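Local coordinates for protein Amuc_1100 (PDB 6KNY), which is of unknown function but is probably held in the membrane by a transmembrane helix that this crystallised construct lacks, at residues Asp82-Ser87 and Ser100-Gln105; Leu120-Lys125 and Thr171-Glu176; Glu184-Ala189 and Val265-Ser270; Ala192-Gln197 and Phe201-Ile206. All blocks are in the same frame, centred on the assembly; numbering follows the deposited sequence. Where two conformers were deposited one is given.

Interaction 1. Residues Asp82-Ser87 and Ser100-Gln105; sequences DSLISS and SWLGFQ
Beside the patch where Leu84 and Ile85 meet Ser100 and Leu102, two flat groups shape the loop: the Trp101 indole carries Gln105 CG on one face, 3.7 Å above its plane and shifted toward the rim, while the Phe104 ring receives the carbonyl oxygen of Trp101 in plane at its edge. Neither ring touches segment 82-87, but both pack on Leu77 of helix 70-91. Trp101 to Phe104 form a type I' turn, closed by Phe104 N to Trp101 O at 2.9 Å. Gly103 suits it because at a phi of 90° a side chain would press on the preceding carbonyl oxygen.

Across the contact the packing is apolar. Leu84 sends CD2 to within 3.8 Å of Leu102 CD2, the two branched ends crossing at an angle. CG of Leu84 lies opposite the backbone nitrogen (chi1 173°), which carries its methyls out from the helix. Alongside, Ile85 lays CG1 on Ser100 CB at 3.7 Å, with CD1 near the same carbon. A small serine allows this close approach, and its OG hydrogen-bonds Asp97 O and Arg81 NE.

Arg81 also makes a cation-pi contact with Trp101, tying the loop further to helix 70-91. Val131 of helix 117-134 touches both Leu84 and Leu102, and Ile95 of strand 94-95 closes against Leu84 and Ser100.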
loop_
_atom_site.group_PDB
_atom_site.type_symbol
_atom_site.label_atom_id
_atom_site.label_comp_id
_atom_site.label_asym_id
_atom_site.label_seq_id
_atom_site.Cartn_x
_atom_site.Cartn_y
_atom_site.Cartn_z
ATOM N N ASP A 82 -10.351 -5.430 8.952
ATOM C CA ASP A 82 -10.638 -6.394 10.005
ATOM C C ASP A 82 -9.696 -7.590 9.938
ATOM O O ASP A 82 -9.256 -8.100 10.973
ATOM C CB ASP A 82 -12.101 -6.812 9.909
ATOM C CG ASP A 82 -13.043 -5.683 10.279
ATOM O OD1 ASP A 82 -12.658 -4.506 10.146
ATOM O OD2 ASP A 82 -14.151 -5.972 10.755
ATOM N N SER A 83 -9.323 -8.016 8.730
ATOM C CA SER A 83 -8.353 -9.102 8.598
ATOM C C SER A 83 -6.970 -8.667 9.067
ATOM O O SER A 83 -6.269 -9.426 9.746
ATOM C CB SER A 83 -8.290 -9.596 7.156
ATOM O OG SER A 83 -9.338 -10.508 6.919
ATOM N N LEU A 84 -6.563 -7.441 8.715
ATOM C CA LEU A 84 -5.245 -6.954 9.116
ATOM C C LEU A 84 -5.142 -6.858 10.633
ATOM O O LEU A 84 -4.168 -7.326 11.231
ATOM C CB LEU A 84 -4.967 -5.594 8.467
ATOM C CG LEU A 84 -3.687 -4.900 8.953
ATOM C CD1 LEU A 84 -2.486 -5.790 8.644
ATOM C CD2 LEU A 84 -3.523 -3.496 8.342
ATOM N N ILE A 85 -6.142 -6.259 11.269
ATOM C CA ILE A 85 -6.150 -6.162 12.733
ATOM C C ILE A 85 -6.036 -7.544 13.360
ATOM O O ILE A 85 -5.223 -7.771 14.260
ATOM C CB ILE A 85 -7.420 -5.437 13.204
ATOM C CG1 ILE A 85 -7.349 -3.956 12.822
ATOM C CG2 ILE A 85 -7.632 -5.668 14.723
ATOM C CD1 ILE A 85 -8.658 -3.228 13.006
ATOM N N SER A 86 -6.800 -8.503 12.835
ATOM C CA SER A 86 -6.796 -9.863 13.371
ATOM C C SER A 86 -5.444 -10.536 13.176
ATOM O O SER A 86 -4.942 -11.212 14.085
ATOM C CB SER A 86 -7.917 -10.675 12.717
ATOM O OG SER A 86 -7.541 -12.032 12.590
ATOM N N SER A 87 -4.817 -10.330 12.017
ATOM C CA SER A 87 -3.488 -10.894 11.780
ATOM C C SER A 87 -2.425 -10.296 12.713
ATOM O O SER A 87 -1.514 -11.012 13.157
ATOM C CB SER A 87 -3.089 -10.697 10.319
ATOM O OG SER A 87 -1.720 -11.014 10.161
ATOM N N SER A 100 -4.589 0.971 10.609
ATOM C CA SER A 100 -5.416 -0.177 10.244
ATOM C C SER A 100 -6.355 0.162 9.105
ATOM O O SER A 100 -6.855 -0.749 8.451
ATOM C CB SER A 100 -6.228 -0.680 11.442
ATOM O OG SER A 100 -7.175 0.296 11.861
ATOM N N TRP A 101 -6.562 1.445 8.822
ATOM C CA TRP A 101 -7.417 1.846 7.716
ATOM C C TRP A 101 -6.685 1.904 6.382
ATOM O O TRP A 101 -7.294 2.290 5.379
ATOM C CB TRP A 101 -8.055 3.198 8.010
ATOM C CG TRP A 101 -9.209 3.083 8.939
ATOM C CD1 TRP A 101 -9.228 3.388 10.277
ATOM C CD2 TRP A 101 -10.528 2.619 8.613
ATOM N NE1 TRP A 101 -10.477 3.145 10.797
ATOM C CE2 TRP A 101 -11.293 2.670 9.802
ATOM C CE3 TRP A 101 -11.132 2.159 7.437
ATOM C CZ2 TRP A 101 -12.633 2.280 9.846
ATOM C CZ3 TRP A 101 -12.468 1.774 7.482
ATOM C CH2 TRP A 101 -13.202 1.829 8.678
ATOM N N LEU A 102 -5.391 1.567 6.353
ATOM C CA LEU A 102 -4.630 1.363 5.118
ATOM C C LEU A 102 -4.532 2.623 4.256
ATOM O O LEU A 102 -4.366 2.524 3.034
ATOM C CB LEU A 102 -5.231 0.213 4.297
ATOM C CG LEU A 102 -5.118 -1.148 4.983
ATOM C CD1 LEU A 102 -5.993 -2.181 4.271
ATOM C CD2 LEU A 102 -3.661 -1.610 5.061
ATOM N N GLY A 103 -4.647 3.804 4.866
ATOM C CA GLY A 103 -4.653 5.071 4.158
ATOM C C GLY A 103 -6.015 5.563 3.718
ATOM O O GLY A 103 -6.106 6.630 3.088
ATOM N N PHE A 104 -7.086 4.833 4.024
ATOM C CA PHE A 104 -8.402 5.165 3.493
ATOM C C PHE A 104 -9.412 5.474 4.600
ATOM O O PHE A 104 -10.615 5.243 4.425
ATOM C CB PHE A 104 -8.922 4.026 2.615
ATOM C CG PHE A 104 -8.031 3.675 1.435
ATOM C CD1 PHE A 104 -8.213 4.291 0.194
ATOM C CD2 PHE A 104 -7.049 2.697 1.552
ATOM C CE1 PHE A 104 -7.423 3.929 -0.903
ATOM C CE2 PHE A 104 -6.251 2.337 0.457
ATOM C CZ PHE A 104 -6.431 2.956 -0.759
ATOM N N GLN A 105 -8.957 6.015 5.741
ATOM C CA GLN A 105 -9.901 6.322 6.812
ATOM C C GLN A 105 -10.892 7.393 6.383
ATOM O O GLN A 105 -12.009 7.458 6.909
ATOM C CB GLN A 105 -9.177 6.767 8.091
ATOM C CG GLN A 105 -10.131 6.865 9.305
ATOM C CD GLN A 105 -9.414 7.096 10.630
ATOM O OE1 GLN A 105 -8.334 7.684 10.669
ATOM N NE2 GLN A 105 -10.018 6.627 11.725
#

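Interaction 2. Residues Leu120-Lys125 and Thr171-Glu176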
loop_
_atom_site.group_PDB
_atom_site.type_symbol
_atom_site.label_atom_id
_atom_site.label_comp_id
_atom_site.label_asym_id
_atom_site.label_seq_id
_atom_site.Cartn_x
_atom_site.Cartn_y
_atom_site.Cartn_z
ATOM N N LEU A 120 -9.424 3.665 -6.753
ATOM C CA LEU A 120 -9.175 3.376 -5.341
ATOM C C LEU A 120 -9.082 1.879 -5.050
ATOM O O LEU A 120 -8.353 1.468 -4.128
ATOM C CB LEU A 120 -10.277 3.991 -4.487
ATOM C CG LEU A 120 -10.291 5.518 -4.500
ATOM C CD1 LEU A 120 -11.536 6.052 -3.809
ATOM C CD2 LEU A 120 -9.032 6.057 -3.828
ATOM N N GLY A 121 -9.842 1.049 -5.776
ATOM C CA GLY A 121 -9.784 -0.387 -5.520
ATOM C C GLY A 121 -8.453 -0.986 -5.922
ATOM O O GLY A 121 -7.941 -1.885 -5.261
ATOM N N PHE A 122 -7.875 -0.494 -7.019
ATOM C CA PHE A 122 -6.516 -0.883 -7.374
ATOM C C PHE A 122 -5.551 -0.480 -6.268
ATOM O O PHE A 122 -4.745 -1.291 -5.812
ATOM C CB PHE A 122 -6.098 -0.229 -8.695
ATOM C CG PHE A 122 -4.614 -0.277 -8.945
ATOM C CD1 PHE A 122 -4.019 -1.432 -9.446
ATOM C CD2 PHE A 122 -3.804 0.810 -8.645
ATOM C CE1 PHE A 122 -2.642 -1.488 -9.657
ATOM C CE2 PHE A 122 -2.437 0.757 -8.864
ATOM C CZ PHE A 122 -1.858 -0.379 -9.369
ATOM N N GLU A 123 -5.640 0.772 -5.812
ATOM C CA GLU A 123 -4.715 1.263 -4.789
ATOM C C GLU A 123 -4.897 0.518 -3.477
ATOM O O GLU A 123 -3.920 0.149 -2.815
ATOM C CB GLU A 123 -4.899 2.767 -4.582
ATOM C CG GLU A 123 -3.769 3.361 -3.778
ATOM C CD GLU A 123 -3.853 4.862 -3.644
ATOM O OE1 GLU A 123 -4.974 5.413 -3.702
ATOM O OE2 GLU A 123 -2.789 5.484 -3.452
ATOM N N LEU A 124 -6.149 0.274 -3.089
ATOM C CA LEU A 124 -6.417 -0.487 -1.875
ATOM C C LEU A 124 -5.879 -1.913 -1.975
ATOM O O LEU A 124 -5.296 -2.428 -1.015
ATOM C CB LEU A 124 -7.922 -0.487 -1.604
ATOM C CG LEU A 124 -8.450 -1.423 -0.506
ATOM C CD1 LEU A 124 -7.690 -1.238 0.817
ATOM C CD2 LEU A 124 -9.968 -1.245 -0.316
ATOM N N LYS A 125 -6.070 -2.574 -3.122
ATOM C CA LYS A 125 -5.575 -3.948 -3.239
ATOM C C LYS A 125 -4.056 -3.995 -3.163
ATOM O O LYS A 125 -3.492 -4.898 -2.532
ATOM C CB LYS A 125 -6.063 -4.604 -4.541
ATOM C CG LYS A 125 -7.534 -5.022 -4.483
ATOM C CD LYS A 125 -7.760 -6.561 -4.384
ATOM C CE LYS A 125 -9.222 -7.013 -4.596
ATOM N NZ LYS A 125 -9.801 -7.888 -3.519
ATOM N N THR A 171 0.760 6.375 -13.860
ATOM C CA THR A 171 0.327 7.366 -12.881
ATOM C C THR A 171 0.885 6.945 -11.534
ATOM O O THR A 171 0.615 5.818 -11.088
ATOM C CB THR A 171 -1.193 7.463 -12.804
ATOM O OG1 THR A 171 -1.703 7.933 -14.056
ATOM C CG2 THR A 171 -1.643 8.385 -11.616
ATOM N N PRO A 172 1.709 7.768 -10.892
ATOM C CA PRO A 172 2.237 7.407 -9.575
ATOM C C PRO A 172 1.197 7.683 -8.510
ATOM O O PRO A 172 0.485 8.691 -8.564
ATOM C CB PRO A 172 3.440 8.348 -9.404
ATOM C CG PRO A 172 3.002 9.616 -10.142
ATOM C CD PRO A 172 2.129 9.113 -11.330
ATOM N N MET A 173 1.143 6.815 -7.502
ATOM C CA MET A 173 0.193 7.003 -6.406
ATOM C C MET A 173 0.939 7.071 -5.083
ATOM O O MET A 173 1.494 6.053 -4.637
ATOM C CB MET A 173 -0.844 5.882 -6.400
ATOM C CG MET A 173 -1.643 5.823 -7.716
ATOM S SD MET A 173 -2.885 4.526 -7.683
ATOM C CE MET A 173 -3.678 4.721 -9.292
ATOM N N PRO A 174 0.973 8.225 -4.405
ATOM C CA PRO A 174 1.848 8.374 -3.231
ATOM C C PRO A 174 1.274 7.716 -1.993
ATOM O O PRO A 174 0.053 7.631 -1.815
ATOM C CB PRO A 174 1.939 9.894 -3.048
ATOM C CG PRO A 174 0.614 10.385 -3.566
ATOM C CD PRO A 174 0.245 9.469 -4.720
ATOM N N LEU A 175 2.178 7.224 -1.142
ATOM C CA LEU A 175 1.827 6.870 0.226
ATOM C C LEU A 175 3.080 6.861 1.087
ATOM O O LEU A 175 4.212 6.796 0.587
ATOM C CB LEU A 175 1.128 5.511 0.297
ATOM C CG LEU A 175 1.954 4.300 -0.102
ATOM C CD1 LEU A 175 1.578 3.118 0.810
ATOM C CD2 LEU A 175 1.686 3.958 -1.589
ATOM N N GLU A 176 2.858 6.888 2.396
ATOM C CA GLU A 176 3.927 6.809 3.381
ATOM C C GLU A 176 3.580 5.714 4.370
ATOM O O GLU A 176 2.428 5.600 4.791
ATOM C CB GLU A 176 4.092 8.120 4.169
ATOM C CG GLU A 176 4.264 9.378 3.352
ATOM C CD GLU A 176 4.388 10.613 4.259
ATOM O OE1 GLU A 176 4.659 10.444 5.470
ATOM O OE2 GLU A 176 4.190 11.742 3.764
HETATM O O HOH W 1 -2.258 7.956 -3.107
#
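Helix segment 120-125 and strand segment 171-176 run at 50° to each other with axes 10.9 Å apart, Glu123 and Met173 having the nearest CA atoms.

Met173 spans the gap. Its fully extended chain (chi2 -179°) delivers SD to the rim of the Phe122 ring, 3.9 Å from CD2, and 5.1 Å from the ring centroid. The sulfur lies essentially in the ring plane, where it meets the C-H edge and not the pi cloud. Glu123, also stretched out, passes obliquely over the thioether, and its OE2 comes 3.6 Å from Met173 CB.

A buried carboxylate needs partners: OE1 forms a salt bridge with Arg147, and a water 2.6 Å from Glu123 OE2 bridges to Pro174 O, which it meets at 2.7 Å. Pro174 has no amide hydrogen to offer, but its carbonyl still serves as acceptor.

With an alanine at Phe122, the Met173 sulfur would probably lose its aromatic edge and its thioether end be freer to turn, and His275 would lose its edge-to-face partner.

With Met173 reaching from the strand to the Phe122 edge and the Glu123 chain, this is alpha+beta packing of a helix on a mostly antiparallel mixed sheet, pinned by a Met-aromatic contact.

Interaction 3. Residues Glu184-Ala189 and Val265-Ser270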
loop_
_atom_site.group_PDB
_atom_site.type_symbol
_atom_site.label_atom_id
_atom_site.label_comp_id
_atom_site.label_asym_id
_atom_site.label_seq_id
_atom_site.Cartn_x
_atom_site.Cartn_y
_atom_site.Cartn_z
ATOM N N GLU A 184 16.625 -6.804 12.367
ATOM C CA GLU A 184 16.392 -7.904 11.437
ATOM C C GLU A 184 15.034 -7.782 10.755
ATOM O O GLU A 184 14.919 -8.042 9.552
ATOM C CB GLU A 184 16.511 -9.245 12.164
ATOM N N SER A 185 13.993 -7.391 11.498
ATOM C CA SER A 185 12.670 -7.276 10.885
ATOM C C SER A 185 12.601 -6.105 9.909
ATOM O O SER A 185 11.878 -6.167 8.905
ATOM C CB SER A 185 11.596 -7.121 11.964
ATOM O OG SER A 185 11.805 -5.965 12.755
ATOM N N VAL A 186 13.358 -5.045 10.169
ATOM C CA VAL A 186 13.340 -3.898 9.270
ATOM C C VAL A 186 13.995 -4.245 7.938
ATOM O O VAL A 186 13.483 -3.890 6.867
ATOM C CB VAL A 186 14.012 -2.702 9.961
ATOM C CG1 VAL A 186 14.412 -1.668 8.928
ATOM C CG2 VAL A 186 13.063 -2.129 11.005
ATOM N N LEU A 187 15.115 -4.974 7.977
ATOM C CA LEU A 187 15.736 -5.452 6.739
ATOM C C LEU A 187 14.787 -6.343 5.951
ATOM O O LEU A 187 14.698 -6.227 4.722
ATOM C CB LEU A 187 17.051 -6.186 7.035
ATOM C CG LEU A 187 18.144 -5.400 7.783
ATOM C CD1 LEU A 187 19.186 -6.338 8.382
ATOM C CD2 LEU A 187 18.829 -4.360 6.897
ATOM N N LYS A 188 14.060 -7.238 6.632
ATOM C CA LYS A 188 13.066 -8.052 5.925
ATOM C C LYS A 188 11.947 -7.189 5.354
ATOM O O LYS A 188 11.433 -7.473 4.268
ATOM C CB LYS A 188 12.454 -9.110 6.843
ATOM C CG LYS A 188 13.400 -10.145 7.406
ATOM C CD LYS A 188 12.596 -11.218 8.142
ATOM C CE LYS A 188 13.448 -11.971 9.149
ATOM N NZ LYS A 188 12.660 -12.516 10.306
ATOM N N ALA A 189 11.514 -6.178 6.104
ATOM C CA ALA A 189 10.461 -5.289 5.620
ATOM C C ALA A 189 10.921 -4.541 4.380
ATOM O O ALA A 189 10.196 -4.448 3.381
ATOM C CB ALA A 189 10.062 -4.297 6.719
ATOM N N VAL A 265 14.409 -0.096 15.703
ATOM C CA VAL A 265 14.735 0.766 14.574
ATOM C C VAL A 265 13.430 1.296 13.991
ATOM O O VAL A 265 12.483 0.529 13.772
ATOM C CB VAL A 265 15.550 -0.001 13.521
ATOM C CG1 VAL A 265 15.791 0.864 12.291
ATOM C CG2 VAL A 265 16.864 -0.503 14.133
ATOM N N PHE A 266 13.367 2.600 13.766
ATOM C CA PHE A 266 12.171 3.239 13.233
ATOM C C PHE A 266 12.388 3.566 11.761
ATOM O O PHE A 266 13.436 4.117 11.398
ATOM C CB PHE A 266 11.852 4.492 14.041
ATOM C CG PHE A 266 10.909 5.456 13.361
ATOM C CD1 PHE A 266 11.391 6.457 12.515
ATOM C CD2 PHE A 266 9.541 5.386 13.594
ATOM C CE1 PHE A 266 10.522 7.354 11.903
ATOM C CE2 PHE A 266 8.664 6.282 12.993
ATOM C CZ PHE A 266 9.151 7.267 12.148
ATOM N N VAL A 267 11.419 3.211 10.944
ATOM C CA VAL A 267 11.444 3.448 9.522
ATOM C C VAL A 267 10.238 4.203 9.044
ATOM O O VAL A 267 9.155 3.926 9.417
ATOM C CB VAL A 267 11.476 2.151 8.715
ATOM C CG1 VAL A 267 11.517 2.427 7.228
ATOM C CG2 VAL A 267 12.648 1.308 9.101
ATOM N N GLN A 268 10.483 5.151 8.178
ATOM C CA GLN A 268 9.463 5.898 7.526
ATOM C C GLN A 268 9.864 6.004 6.080
ATOM O O GLN A 268 10.899 6.532 5.753
ATOM C CB GLN A 268 9.230 7.244 8.137
ATOM C CG GLN A 268 7.934 7.808 7.632
ATOM C CD GLN A 268 7.475 9.035 8.367
ATOM O OE1 GLN A 268 6.756 8.955 9.362
ATOM N NE2 GLN A 268 7.881 10.185 7.874
ATOM N N VAL A 269 9.030 5.450 5.227
ATOM C CA VAL A 269 9.280 5.432 3.806
ATOM C C VAL A 269 8.164 6.053 2.977
ATOM O O VAL A 269 7.015 5.868 3.271
ATOM C CB VAL A 269 9.598 4.008 3.314
ATOM C CG1 VAL A 269 8.453 3.073 3.567
ATOM C CG2 VAL A 269 9.910 4.014 1.847
ATOM N N SER A 270 8.606 6.822 1.988
ATOM C CA SER A 270 7.717 7.469 1.034
ATOM C C SER A 270 7.750 6.655 -0.249
ATOM O O SER A 270 8.825 6.440 -0.821
ATOM C CB SER A 270 8.169 8.907 0.785
ATOM O OG SER A 270 7.303 9.581 -0.094
#
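Val186 turns both methyls to the strand: CG1 lies opposite the backbone nitrogen (chi1 162°) and CG2 opposite the carbonyl carbon, which sets CG1 against Val267 and CG2 against Val265. Val267, with CG1 likewise opposite its own nitrogen (chi1 -179°), presents CG2 to that fork.

The meeting of Val186 CG1 with Val267 CG2 at 3.5 Å is tighter than usual carbon contact, and Val267 CG2 lies 4.0 Å from Val186 CG2 as well, so one strand methyl is seated between the two branches of the helix valine. The two side chains run antiparallel past one another. Val186 CG2 also reaches Val265, 4.1 Å from CB and 3.9 Å from O. Beta-branched valine fits all three places: it is short and stiff, and lets helix and strand come close. Val265 and Val267, two apart on the strand, face the helix together, whereas Phe266 between them points away.

Helix 183-194 follows directly on strand 170-181, and Ser185 OG and Glu184 N both hydrogen-bond Asp182 at its start. Strand 265-276 lies between strands 170-181 and 201-210; Val267 pairs through its backbone with Phe179 of the first, and its side chain touches Ile206 of the second.

Interaction 4. Residues Ala192-Gln197 and Phe201-Ile206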
loop_
_atom_site.group_PDB
_atom_site.type_symbol
_atom_site.label_atom_id
_atom_site.label_comp_id
_atom_site.label_asym_id
_atom_site.label_seq_id
_atom_site.Cartn_x
_atom_site.Cartn_y
_atom_site.Cartn_z
ATOM N N ALA A 192 10.829 -6.694 1.445
ATOM C CA ALA A 192 9.475 -7.051 1.024
ATOM C C ALA A 192 8.837 -5.946 0.186
ATOM O O ALA A 192 8.092 -6.226 -0.767
ATOM C CB ALA A 192 8.616 -7.367 2.254
ATOM N N ILE A 193 9.115 -4.685 0.523
ATOM C CA ILE A 193 8.532 -3.564 -0.216
ATOM C C ILE A 193 8.942 -3.617 -1.675
ATOM O O ILE A 193 8.118 -3.415 -2.582
ATOM C CB ILE A 193 8.948 -2.226 0.426
ATOM C CG1 ILE A 193 8.323 -2.060 1.807
ATOM C CG2 ILE A 193 8.564 -1.060 -0.486
ATOM C CD1 ILE A 193 8.830 -0.844 2.537
ATOM N N THR A 194 10.214 -3.897 -1.930
ATOM C CA THR A 194 10.738 -3.832 -3.283
ATOM C C THR A 194 10.737 -5.171 -3.996
ATOM O O THR A 194 10.989 -5.210 -5.202
ATOM C CB THR A 194 12.152 -3.263 -3.262
ATOM O OG1 THR A 194 12.983 -4.081 -2.425
ATOM C CG2 THR A 194 12.122 -1.834 -2.711
ATOM N N GLY A 195 10.454 -6.257 -3.285
ATOM C CA GLY A 195 10.341 -7.565 -3.885
ATOM C C GLY A 195 8.934 -7.966 -4.244
ATOM O O GLY A 195 8.711 -9.125 -4.588
ATOM N N MET A 196 7.980 -7.043 -4.167
ATOM C CA MET A 196 6.598 -7.304 -4.544
ATOM C C MET A 196 6.500 -7.847 -5.961
ATOM O O MET A 196 7.150 -7.352 -6.884
ATOM C CB MET A 196 5.776 -6.017 -4.457
ATOM C CG MET A 196 5.656 -5.418 -3.089
ATOM S SD MET A 196 4.103 -5.931 -2.364
ATOM C CE MET A 196 4.676 -7.314 -1.390
ATOM N N GLN A 197 5.619 -8.821 -6.131
ATOM C CA GLN A 197 5.495 -9.617 -7.345
ATOM C C GLN A 197 4.546 -8.989 -8.359
ATOM O O GLN A 197 4.850 -8.932 -9.557
ATOM C CB GLN A 197 5.003 -11.024 -6.976
ATOM C CG GLN A 197 5.487 -11.546 -5.590
ATOM C CD GLN A 197 4.830 -10.850 -4.373
ATOM O OE1 GLN A 197 3.634 -10.527 -4.374
ATOM N NE2 GLN A 197 5.626 -10.612 -3.335
ATOM N N PHE A 201 6.025 -0.804 -6.278
ATOM C CA PHE A 201 6.221 0.334 -5.379
ATOM C C PHE A 201 7.642 0.834 -5.556
ATOM O O PHE A 201 8.597 0.050 -5.463
ATOM C CB PHE A 201 6.010 -0.047 -3.910
ATOM C CG PHE A 201 4.579 -0.308 -3.537
ATOM C CD1 PHE A 201 3.767 0.722 -3.083
ATOM C CD2 PHE A 201 4.053 -1.603 -3.597
ATOM C CE1 PHE A 201 2.444 0.477 -2.717
ATOM C CE2 PHE A 201 2.739 -1.850 -3.229
ATOM C CZ PHE A 201 1.938 -0.818 -2.782
ATOM N N THR A 202 7.789 2.123 -5.819
ATOM C CA THR A 202 9.116 2.686 -5.972
ATOM C C THR A 202 9.379 3.616 -4.795
ATOM O O THR A 202 8.447 4.180 -4.218
ATOM C CB THR A 202 9.253 3.402 -7.325
ATOM O OG1 THR A 202 10.635 3.737 -7.542
ATOM C CG2 THR A 202 8.404 4.670 -7.357
ATOM N N VAL A 203 10.640 3.709 -4.390
ATOM C CA VAL A 203 10.998 4.394 -3.149
ATOM C C VAL A 203 11.340 5.838 -3.487
ATOM O O VAL A 203 12.357 6.113 -4.130
ATOM C CB VAL A 203 12.163 3.703 -2.429
ATOM C CG1 VAL A 203 12.628 4.548 -1.238
ATOM C CG2 VAL A 203 11.754 2.310 -1.967
ATOM N N ASN A 204 10.476 6.759 -3.067
ATOM C CA ASN A 204 10.774 8.178 -3.195
ATOM C C ASN A 204 11.798 8.615 -2.155
ATOM O O ASN A 204 12.761 9.320 -2.479
ATOM C CB ASN A 204 9.490 8.987 -3.074
ATOM C CG ASN A 204 9.731 10.467 -3.184
ATOM O OD1 ASN A 204 10.307 10.947 -4.173
ATOM N ND2 ASN A 204 9.309 11.203 -2.169
ATOM N N SER A 205 11.616 8.209 -0.899
ATOM C CA SER A 205 12.566 8.575 0.148
ATOM C C SER A 205 12.354 7.635 1.324
ATOM O O SER A 205 11.317 6.980 1.428
ATOM C CB SER A 205 12.410 10.040 0.582
ATOM O OG SER A 205 11.192 10.247 1.270
ATOM N N ILE A 206 13.350 7.573 2.207
ATOM C CA ILE A 206 13.266 6.724 3.394
ATOM C C ILE A 206 14.082 7.364 4.513
ATOM O O ILE A 206 15.110 7.995 4.257
ATOM C CB ILE A 206 13.741 5.283 3.112
ATOM C CG1 ILE A 206 13.488 4.397 4.352
ATOM C CG2 ILE A 206 15.220 5.245 2.669
ATOM C CD1 ILE A 206 13.581 2.906 4.060
HETATM O O HOH W 2 7.123 -3.245 -5.674
#
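A water joins Ile193 to Phe201: it accepts from Phe201 N at 2.7 Å and donates a longer bond, 3.3 Å, to Ile193 O. Phe201 N and Ile193 O themselves lie 5.0 Å apart, beyond direct bonding, and the water bridges them between the last turn of the helix and the first residue of the strand.

Beyond the water the contact turns apolar. Phe201 CB lies 4.4 Å from Ile193 CG2, and the ring reaches on toward Met196. Met196 CG, anti to the carbonyl carbon (chi1 -63°), lies 4.2 Å from Phe201 CD2; the bend at chi2 (-97°) then turns SD to 5.5 Å from the ring centroid. The sulfur approaches obliquely in a Met-aromatic contact; methionine's unbranched, flexible chain suits this bent path.

Together these residues form a short helix-to-strand connection, with Gly195 leaving the helical course and strand 201-210 starting a few residues later. That strand carries a classic beta bulge, Asn204 and Ser205 both facing Ser270 of strand 265-276. Leu130 of helix 117-134 touches both Ile193 and Phe201. Toward solvent, Thr194 CG2 touches Val203 CG2 at 4.2 Å, while Thr194 OG1 bonds weakly back to Met190 O.

Interactions 1, 2 and 3 follow one another along the chain, and interaction 4 is nested inside the loop that interaction 3 closes. Interactions 2, 3 and 4 reach the same mixed sheet; 3 and 4 share helix 183-194, with centres about 11 Å apart, and probable backbone hydrogen bonds join Ser270 to Asn204 and Ser205. Leu175 packs on Phe201, connecting interactions 2 and 4 (centres about 13 Å apart). The segments of interaction 1 lie on no strand, though Leu84 and Ser100 touch strand 94-95 at the sheet's edge, and Phe104 packs on Leu120 and Leu124 of interaction 2. Interactions 1 and 4 have centres about 20 Å apart. Together the contacts join helices and sheet into one compact domain.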